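Side-chain contact in hypothetical protein VC0714 (Vibrio cholerae O1 biovar eltor str. N16961, PDB 1U9D), which is of unknown function but carries a DUF1904 domain, a family placed in the MIF clan: residues Gln79-Gln82 against Asp83-Gln87. Sequence-based numbering, arbitrary orientation.
Sequences QQTQ and DQIAQ
Gln79 and Asp83 join their side chains across the first turn of helix 79-97, the helix of a beta-alpha-beta unit between strands 69-74 and 104-109. Gln79 NE2 donates to Asp83 OD1 at 2.9 Å with an N-H...O angle of 154°. It meets the oxygen on its syn side, somewhat out of the carboxylate plane, and the amide and carboxylate planes stand 52° apart. Torsions account for this approach: Gln79 CG lies trans to the backbone N (chi1 -171°), and a bend at chi2 then folds the amide along the helix toward Asp83. The same residue pair is tied through the backbone, Asp83 N donating to Gln79 O at 2.9 Å. The other carboxylate oxygen is engaged through solvent: one water donates to Asp83 OD2 at 2.6 Å and to Gln80 OE1 at 2.5 Å. Gln80 and Asp83 therefore meet by a bridge, their OE1 and OD2 atoms being 3.9 Å apart. The carboxylate thus takes one amide N-H on OD1 and one water proton on OD2, neutral donors that probably ease its charge. Ile85, by contrast, is buried and packs on Leu40 and Leu44 of helix 26-44 and on Trp74 and Phe107 of the sheet. Within the turn, Ile85 CG1 rests 3.4 Å from Thr81 O, the carbonyl oxygen that accepts the hydrogen bond from Ile85 N at 3.0 Å.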
loop_
_atom_site.group_PDB
_atom_site.type_symbol
_atom_site.label_atom_id
_atom_site.label_comp_id
_atom_site.label_asym_id
_atom_site.label_seq_id
_atom_site.Cartn_x
_atom_site.Cartn_y
_atom_site.Cartn_z
ATOM N N GLN A 79 -12.490 -6.287 1.645
ATOM C CA GLN A 79 -13.440 -6.688 0.612
ATOM C C GLN A 79 -13.295 -5.962 -0.709
ATOM O O GLN A 79 -13.387 -6.573 -1.762
ATOM C CB GLN A 79 -14.881 -6.477 1.085
ATOM C CG GLN A 79 -15.921 -7.082 0.138
ATOM C CD GLN A 79 -15.964 -8.605 0.198
ATOM O OE1 GLN A 79 -15.866 -9.196 1.277
ATOM N NE2 GLN A 79 -16.075 -9.234 -0.951
ATOM N N GLN A 80 -13.126 -4.642 -0.665
ATOM C CA GLN A 80 -13.059 -3.869 -1.891
ATOM C C GLN A 80 -11.837 -4.243 -2.735
ATOM O O GLN A 80 -11.929 -4.318 -3.942
ATOM C CB GLN A 80 -13.026 -2.363 -1.595
ATOM C CG GLN A 80 -13.118 -1.543 -2.859
ATOM C CD GLN A 80 -14.249 -2.018 -3.743
ATOM O OE1 GLN A 80 -15.384 -2.153 -3.265
ATOM N NE2 GLN A 80 -13.952 -2.298 -5.026
ATOM N N THR A 81 -10.702 -4.479 -2.094
ATOM C CA THR A 81 -9.504 -4.907 -2.814
ATOM C C THR A 81 -9.665 -6.304 -3.396
ATOM O O THR A 81 -9.313 -6.563 -4.551
ATOM C CB THR A 81 -8.321 -4.820 -1.883
ATOM O OG1 THR A 81 -8.210 -3.463 -1.431
ATOM C CG2 THR A 81 -6.994 -5.091 -2.603
ATOM N N GLN A 82 -10.200 -7.195 -2.578
ATOM C CA GLN A 82 -10.502 -8.557 -2.987
ATOM C C GLN A 82 -11.392 -8.539 -4.227
ATOM O O GLN A 82 -11.164 -9.245 -5.184
ATOM C CB GLN A 82 -11.171 -9.289 -1.805
ATOM C CG GLN A 82 -11.588 -10.723 -2.070
ATOM C CD GLN A 82 -12.232 -11.352 -0.848
ATOM O OE1 GLN A 82 -11.534 -11.768 0.087
ATOM N NE2 GLN A 82 -13.560 -11.400 -0.833
ATOM N N ASP A 83 -12.410 -7.695 -4.219
ATOM C CA ASP A 83 -13.286 -7.572 -5.375
ATOM C C ASP A 83 -12.548 -7.148 -6.645
ATOM O O ASP A 83 -12.862 -7.628 -7.730
ATOM C CB ASP A 83 -14.378 -6.514 -5.147
ATOM C CG ASP A 83 -15.351 -6.851 -4.037
ATOM O OD1 ASP A 83 -15.456 -7.997 -3.527
ATOM O OD2 ASP A 83 -16.108 -5.947 -3.592
ATOM N N GLN A 84 -11.605 -6.211 -6.520
ATOM C CA GLN A 84 -10.817 -5.758 -7.670
ATOM C C GLN A 84 -9.926 -6.850 -8.229
ATOM O O GLN A 84 -9.764 -6.993 -9.444
ATOM C CB GLN A 84 -9.976 -4.540 -7.282
ATOM C CG GLN A 84 -10.733 -3.227 -7.423
ATOM C CD GLN A 84 -10.414 -2.561 -8.738
ATOM O OE1 GLN A 84 -9.326 -1.974 -8.903
ATOM N NE2 GLN A 84 -11.319 -2.694 -9.702
ATOM N N ILE A 85 -9.348 -7.642 -7.332
ATOM C CA ILE A 85 -8.491 -8.736 -7.753
ATOM C C ILE A 85 -9.271 -9.751 -8.526
ATOM O O ILE A 85 -8.797 -10.260 -9.536
ATOM C CB ILE A 85 -7.796 -9.407 -6.561
ATOM C CG1 ILE A 85 -6.845 -8.447 -5.882
ATOM C CG2 ILE A 85 -7.035 -10.655 -7.035
ATOM C CD1 ILE A 85 -6.484 -8.869 -4.487
ATOM N N ALA A 86 -10.444 -10.098 -8.016
ATOM C CA ALA A 86 -11.315 -11.016 -8.689
ATOM C C ALA A 86 -11.629 -10.486 -10.079
ATOM O O ALA A 86 -11.654 -11.234 -11.042
ATOM C CB ALA A 86 -12.588 -11.205 -7.895
ATOM N N GLN A 87 -11.872 -9.195 -10.186
ATOM C CA GLN A 87 -12.187 -8.618 -11.499
ATOM C C GLN A 87 -11.006 -8.678 -12.484
ATOM O O GLN A 87 -11.207 -9.015 -13.650
ATOM C CB GLN A 87 -12.748 -7.209 -11.359
ATOM C CG GLN A 87 -13.543 -6.699 -12.583
ATOM C CD GLN A 87 -14.780 -7.551 -12.891
ATOM O OE1 GLN A 87 -15.783 -7.477 -12.170
ATOM N NE2 GLN A 87 -14.701 -8.376 -13.948
HETATM O O HOH W 1 -16.555 -3.657 -4.837
#